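Local coordinates for protein cysteine protease (Xylella fastidiosa, PDB 3OIS) that probably hydrolyses peptide bonds as a papain-family cysteine peptidase, and binds the nucleotide uridine diphosphate, at residues A[221-226]-A[266-271]; A[235-240]-A[254-259]. One frame throughout, in Å; residues are numbered along the deposited sequence.

Interaction 1: residues A[221-226]-A[266-271]; sequences PVRIPL and YFWMPY
Arg-223 and Trp-268 form a single backbone bridge through which the loop segment 221-226 docks along the edge of strand 266-270, in the antiparallel sheet of this papain-like fold. The two chains run the same way here, and the bonds that flank Arg-223 both go to Trp-268. Trp-268 N donates to Val-222 O (2.9 Å), and Trp-268 O accepts from Ile-224 N (2.9 Å). On its other side the strand is paired with strand 250-254, through backbone bonds of Phe-267 to Ile-253 and Met-269 to Phe-251.

Apolar contacts flank the bridge. Val-222 and Trp-268 lie alongside each other and point the same way; with CG1 anti to the backbone N (chi1 177°), Val-222 brings this methyl to 3.9 Å from Trp-268 CD1. The indole also takes a cation-pi contact from Arg-252. Ile-224 is buried and slants across Met-269, with CD1 4.1 Å from Met-269 CE, and Ile-253 and Tyr-273 also pack on Ile-224.

Carbonyl oxygens of the loop meet carbon atoms of the strand. Pro-221 O lies in the plane of the Phe-267 ring, at its edge and 3.3 Å from CD2, and also takes a weak hydrogen bond from Trp-214 NE1; the Trp-214 ring meets Phe-267 edge-to-face. Further along, Ile-224 O rests against the Pro-270 ring, 3.2 Å from CD.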
loop_
_atom_site.group_PDB
_atom_site.type_symbol
_atom_site.label_atom_id
_atom_site.label_comp_id
_atom_site.label_asym_id
_atom_site.label_seq_id
_atom_site.Cartn_x
_atom_site.Cartn_y
_atom_site.Cartn_z
ATOM N N PRO A 221 -17.494 6.784 -4.146
ATOM C CA PRO A 221 -17.278 8.247 -4.256
ATOM C C PRO A 221 -15.836 8.657 -4.081
ATOM O O PRO A 221 -15.036 7.986 -3.393
ATOM C CB PRO A 221 -18.168 8.824 -3.129
ATOM C CG PRO A 221 -18.210 7.608 -2.056
ATOM C CD PRO A 221 -18.376 6.442 -3.009
ATOM N N VAL A 222 -15.478 9.790 -4.697
ATOM C CA VAL A 222 -14.079 10.263 -4.611
ATOM C C VAL A 222 -13.736 10.564 -3.146
ATOM O O VAL A 222 -12.611 10.191 -2.672
ATOM C CB VAL A 222 -13.827 11.529 -5.482
ATOM C CG1 VAL A 222 -12.410 11.984 -5.276
ATOM C CG2 VAL A 222 -14.075 11.200 -6.910
ATOM N N ARG A 223 -14.652 11.207 -2.435
ATOM C CA ARG A 223 -14.488 11.361 -1.017
ATOM C C ARG A 223 -15.004 10.150 -0.225
ATOM O O ARG A 223 -16.143 9.783 -0.315
ATOM C CB ARG A 223 -15.205 12.670 -0.501
ATOM C CG ARG A 223 -14.649 13.937 -1.170
ATOM C CD ARG A 223 -15.224 15.188 -0.522
ATOM N NE ARG A 223 -14.717 16.293 -1.337
ATOM C CZ ARG A 223 -14.777 17.580 -1.013
ATOM N NH1 ARG A 223 -14.304 18.482 -1.870
ATOM N NH2 ARG A 223 -15.254 17.946 0.164
ATOM N N ILE A 224 -14.120 9.544 0.547
ATOM C CA ILE A 224 -14.500 8.386 1.354
ATOM C C ILE A 224 -15.336 8.867 2.552
ATOM O O ILE A 224 -14.885 9.694 3.315
ATOM C CB ILE A 224 -13.268 7.627 1.799
ATOM C CG1 ILE A 224 -12.475 7.229 0.589
ATOM C CG2 ILE A 224 -13.681 6.352 2.539
ATOM C CD1 ILE A 224 -11.102 6.490 1.035
ATOM N N PRO A 225 -16.572 8.331 2.708
ATOM C CA PRO A 225 -17.419 8.766 3.855
ATOM C C PRO A 225 -16.828 8.232 5.088
ATOM O O PRO A 225 -16.306 7.096 5.084
ATOM C CB PRO A 225 -18.746 8.021 3.600
ATOM C CG PRO A 225 -18.735 7.688 2.159
ATOM C CD PRO A 225 -17.339 7.568 1.695
ATOM N N LEU A 226 -16.948 8.992 6.167
ATOM C CA LEU A 226 -16.674 8.492 7.512
ATOM C C LEU A 226 -17.648 7.379 7.900
ATOM O O LEU A 226 -18.888 7.517 7.749
ATOM C CB LEU A 226 -16.814 9.637 8.470
ATOM C CG LEU A 226 -16.142 9.438 9.784
ATOM C CD1 LEU A 226 -14.621 9.262 9.583
ATOM C CD2 LEU A 226 -16.407 10.706 10.681
ATOM N N TYR A 266 -7.304 8.124 -7.859
ATOM C CA TYR A 266 -7.034 8.730 -6.557
ATOM C C TYR A 266 -8.334 9.079 -5.779
ATOM O O TYR A 266 -9.425 9.338 -6.391
ATOM C CB TYR A 266 -6.215 10.038 -6.716
ATOM C CG TYR A 266 -4.773 9.756 -7.125
ATOM C CD1 TYR A 266 -4.433 9.339 -8.473
ATOM C CD2 TYR A 266 -3.734 9.836 -6.192
ATOM C CE1 TYR A 266 -3.121 9.090 -8.823
ATOM C CE2 TYR A 266 -2.403 9.537 -6.576
ATOM C CZ TYR A 266 -2.123 9.129 -7.858
ATOM O OH TYR A 266 -0.838 8.838 -8.178
ATOM N N PHE A 267 -8.227 9.116 -4.458
ATOM C CA PHE A 267 -9.369 9.424 -3.579
ATOM C C PHE A 267 -8.956 10.364 -2.466
ATOM O O PHE A 267 -7.744 10.646 -2.270
ATOM C CB PHE A 267 -9.904 8.104 -2.962
ATOM C CG PHE A 267 -10.490 7.159 -3.969
ATOM C CD1 PHE A 267 -9.695 6.242 -4.697
ATOM C CD2 PHE A 267 -11.892 7.140 -4.144
ATOM C CE1 PHE A 267 -10.323 5.306 -5.627
ATOM C CE2 PHE A 267 -12.528 6.210 -5.019
ATOM C CZ PHE A 267 -11.746 5.304 -5.782
ATOM N N TRP A 268 -9.945 10.881 -1.744
ATOM C CA TRP A 268 -9.741 11.739 -0.594
ATOM C C TRP A 268 -10.279 11.056 0.629
ATOM O O TRP A 268 -11.453 10.576 0.620
ATOM C CB TRP A 268 -10.567 13.023 -0.735
ATOM C CG TRP A 268 -10.047 14.089 -1.744
ATOM C CD1 TRP A 268 -10.733 14.566 -2.851
ATOM C CD2 TRP A 268 -8.851 14.895 -1.636
ATOM N NE1 TRP A 268 -10.016 15.586 -3.459
ATOM C CE2 TRP A 268 -8.849 15.784 -2.761
ATOM C CE3 TRP A 268 -7.750 14.902 -0.754
ATOM C CZ2 TRP A 268 -7.797 16.653 -3.017
ATOM C CZ3 TRP A 268 -6.745 15.841 -0.973
ATOM C CH2 TRP A 268 -6.762 16.668 -2.120
ATOM N N MET A 269 -9.434 10.989 1.672
ATOM C CA MET A 269 -9.782 10.351 2.932
ATOM C C MET A 269 -9.887 11.446 4.026
ATOM O O MET A 269 -8.938 12.142 4.227
ATOM C CB MET A 269 -8.698 9.340 3.394
ATOM C CG MET A 269 -9.105 8.705 4.757
ATOM S SD MET A 269 -7.905 7.354 5.207
ATOM C CE MET A 269 -8.544 6.015 4.163
ATOM N N PRO A 270 -10.995 11.531 4.766
ATOM C CA PRO A 270 -11.140 12.596 5.785
ATOM C C PRO A 270 -10.073 12.522 6.884
ATOM O O PRO A 270 -9.642 11.439 7.255
ATOM C CB PRO A 270 -12.506 12.307 6.453
ATOM C CG PRO A 270 -13.207 11.296 5.522
ATOM C CD PRO A 270 -12.166 10.641 4.666
ATOM N N TYR A 271 -9.646 13.674 7.394
ATOM C CA TYR A 271 -8.791 13.696 8.563
ATOM C C TYR A 271 -9.264 12.825 9.711
ATOM O O TYR A 271 -8.454 12.149 10.354
ATOM C CB TYR A 271 -8.710 15.159 9.070
ATOM C CG TYR A 271 -7.832 16.044 8.200
ATOM C CD1 TYR A 271 -7.319 15.620 6.956
ATOM C CD2 TYR A 271 -7.547 17.350 8.581
ATOM C CE1 TYR A 271 -6.525 16.478 6.178
ATOM C CE2 TYR A 271 -6.747 18.234 7.756
ATOM C CZ TYR A 271 -6.252 17.794 6.569
ATOM O OH TYR A 271 -5.468 18.629 5.757
#

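Interaction 2: residues A[235-240]-A[254-259]; sequences GGHAVL and RNSWGN
Leu-240 and Arg-254 make an antiparallel hydrogen-bonded pair where strand 233-245 meets the end of strand 250-254, in the part of the papain fold that carries the probable active-site residues. Arg-254 N donates to Leu-240 O (2.9 Å), but the return link is made by a water, which donates to Arg-254 O (2.8 Å) and accepts from Leu-240 N (3.2 Å). A second water joins Ala-238 O to Ser-256 OG, which is also hydrogen-bonded to Gln-72 NE2, so two waters bridge the segments where the chains diverge.

The Arg-254 side chain can be followed outward. CB sits 3.5 Å from Leu-240 O. CG is anti to the backbone N (chi1 -179°), and the extended chain carries CD across the leucine, 4.1 Å from its CD2. At the tip, NH1 is hydrogen-bonded to Phe-67 O and NH2 to Gln-68 O, and Tyr-70 adds a cation-pi contact that helps fix the guanidinium.

Farther along, the His-237 ring faces Trp-257. The planes are 21° apart, nearly parallel but displaced, so that the rings barely overlap, with the imidazole and six-membered ring centroids 4.8 Å apart. His-237 and Asn-255 probably correspond to the catalytic histidine and asparagine of papain. Trp-257 flanks both, and Asn-255 ND2 lies over one face of its indole, toward the rim.

Helix 78-93 packs against this site through Cys-78 on His-237, Asn-81 on Ser-256 and Ala-85 on Arg-254, while strand 204-211 lines Val-239 with Phe-206 and Phe-208.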
loop_
_atom_site.group_PDB
_atom_site.type_symbol
_atom_site.label_atom_id
_atom_site.label_comp_id
_atom_site.label_asym_id
_atom_site.label_seq_id
_atom_site.Cartn_x
_atom_site.Cartn_y
_atom_site.Cartn_z
ATOM N N GLY A 235 -13.351 -5.222 4.451
ATOM C CA GLY A 235 -11.986 -5.792 4.302
ATOM C C GLY A 235 -10.938 -4.771 4.749
ATOM O O GLY A 235 -11.307 -3.715 5.188
ATOM N N GLY A 236 -9.679 -5.186 4.666
ATOM C CA GLY A 236 -8.505 -4.418 5.028
ATOM C C GLY A 236 -7.744 -4.052 3.761
ATOM O O GLY A 236 -7.402 -4.948 3.000
ATOM N N HIS A 237 -7.488 -2.749 3.584
ATOM C CA HIS A 237 -6.813 -2.273 2.369
ATOM C C HIS A 237 -5.562 -1.510 2.755
ATOM O O HIS A 237 -5.462 -1.100 3.911
ATOM C CB HIS A 237 -7.749 -1.406 1.497
ATOM C CG HIS A 237 -7.299 -1.306 0.089
ATOM N ND1 HIS A 237 -7.472 -0.188 -0.716
ATOM C CD2 HIS A 237 -6.698 -2.227 -0.681
ATOM C CE1 HIS A 237 -6.989 -0.440 -1.915
ATOM N NE2 HIS A 237 -6.500 -1.666 -1.918
ATOM N N ALA A 238 -4.647 -1.308 1.802
ATOM C CA ALA A 238 -3.425 -0.500 2.085
ATOM C C ALA A 238 -3.136 0.285 0.830
ATOM O O ALA A 238 -3.344 -0.225 -0.289
ATOM C CB ALA A 238 -2.250 -1.381 2.447
ATOM N N VAL A 239 -2.732 1.553 1.066
ATOM C CA VAL A 239 -2.511 2.471 -0.089
ATOM C C VAL A 239 -1.319 3.346 0.217
ATOM O O VAL A 239 -0.772 3.354 1.315
ATOM C CB VAL A 239 -3.762 3.388 -0.272
ATOM C CG1 VAL A 239 -4.979 2.541 -0.656
ATOM C CG2 VAL A 239 -4.068 4.135 1.023
ATOM N N LEU A 240 -0.871 4.079 -0.803
ATOM C CA LEU A 240 0.143 5.135 -0.632
ATOM C C LEU A 240 -0.589 6.492 -0.463
ATOM O O LEU A 240 -1.456 6.859 -1.293
ATOM C CB LEU A 240 1.053 5.175 -1.883
ATOM C CG LEU A 240 2.238 6.185 -1.747
ATOM C CD1 LEU A 240 3.352 5.499 -0.886
ATOM C CD2 LEU A 240 2.760 6.525 -3.184
ATOM N N ARG A 254 -3.495 7.396 -3.266
ATOM C CA ARG A 254 -3.320 6.653 -4.528
ATOM C C ARG A 254 -3.872 5.302 -4.305
ATOM O O ARG A 254 -3.362 4.525 -3.497
ATOM C CB ARG A 254 -1.822 6.597 -4.760
ATOM C CG ARG A 254 -1.439 5.864 -6.068
ATOM C CD ARG A 254 0.101 5.709 -6.156
ATOM N NE ARG A 254 0.435 4.714 -7.126
ATOM C CZ ARG A 254 0.551 4.906 -8.467
ATOM N NH1 ARG A 254 0.381 6.133 -9.009
ATOM N NH2 ARG A 254 0.845 3.886 -9.275
ATOM N N ASN A 255 -4.972 4.987 -5.000
ATOM C CA ASN A 255 -5.553 3.613 -4.870
ATOM C C ASN A 255 -4.918 2.711 -5.973
ATOM O O ASN A 255 -4.092 3.224 -6.782
ATOM C CB ASN A 255 -7.049 3.653 -4.930
ATOM C CG ASN A 255 -7.706 2.489 -4.164
ATOM O OD1 ASN A 255 -7.049 1.507 -3.835
ATOM N ND2 ASN A 255 -8.991 2.626 -3.860
ATOM N N SER A 256 -5.219 1.415 -5.984
ATOM C CA SER A 256 -4.641 0.437 -6.893
ATOM C C SER A 256 -5.786 -0.313 -7.567
ATOM O O SER A 256 -5.712 -1.520 -7.763
ATOM C CB SER A 256 -3.715 -0.510 -6.093
ATOM O OG SER A 256 -4.423 -0.966 -4.913
ATOM N N TRP A 257 -6.829 0.416 -7.938
ATOM C CA TRP A 257 -8.044 -0.192 -8.570
ATOM C C TRP A 257 -8.202 0.376 -9.979
ATOM O O TRP A 257 -9.316 0.328 -10.563
ATOM C CB TRP A 257 -9.319 0.083 -7.747
ATOM C CG TRP A 257 -9.276 -0.620 -6.387
ATOM C CD1 TRP A 257 -8.409 -1.645 -5.983
ATOM C CD2 TRP A 257 -10.023 -0.239 -5.215
ATOM N NE1 TRP A 257 -8.664 -1.970 -4.627
ATOM C CE2 TRP A 257 -9.633 -1.106 -4.159
ATOM C CE3 TRP A 257 -11.032 0.713 -4.974
ATOM C CZ2 TRP A 257 -10.219 -1.012 -2.879
ATOM C CZ3 TRP A 257 -11.616 0.793 -3.722
ATOM C CH2 TRP A 257 -11.171 -0.031 -2.667
ATOM N N GLY A 258 -7.092 0.757 -10.597
ATOM C CA GLY A 258 -7.172 1.346 -11.976
ATOM C C GLY A 258 -7.583 2.816 -12.016
ATOM O O GLY A 258 -7.935 3.432 -10.965
ATOM N N ASN A 259 -7.527 3.400 -13.240
ATOM C CA ASN A 259 -7.793 4.848 -13.362
ATOM C C ASN A 259 -9.231 5.239 -13.739
ATOM O O ASN A 259 -9.507 6.464 -13.998
ATOM C CB ASN A 259 -6.744 5.528 -14.275
ATOM C CG ASN A 259 -6.911 5.176 -15.759
ATOM O OD1 ASN A 259 -6.146 5.702 -16.617
ATOM N ND2 ASN A 259 -7.889 4.363 -16.096
HETATM O O HOH W 1 -2.715 0.151 -2.933
HETATM O O HOH W 2 -1.513 2.424 -3.494
#

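In the fold
Strand 250-254 joins the two contacts: it pairs with strand 233-245 of interaction 2 and with strand 266-270 of interaction 1. The centres of interactions 1 and 2 lie about 12 Å apart. Tyr-266 OH probably hydrogen-bonds to Arg-254 NH1 (3.1 Å), and Phe-267 CE1 packs on Asn-255 ND2 (3.5 Å), so a residue of the outer strand touches the amide of the probable catalytic asparagine. Interaction 2 holds the probable active-site residues His-237 and Asn-255, whereas interaction 1 lies toward the periphery of the same sheet. The UDP pocket is separate: the side chain of Leu-240 lies about 12 Å from that of UDP-binding Tyr-184, and interaction 1 is away from this pocket.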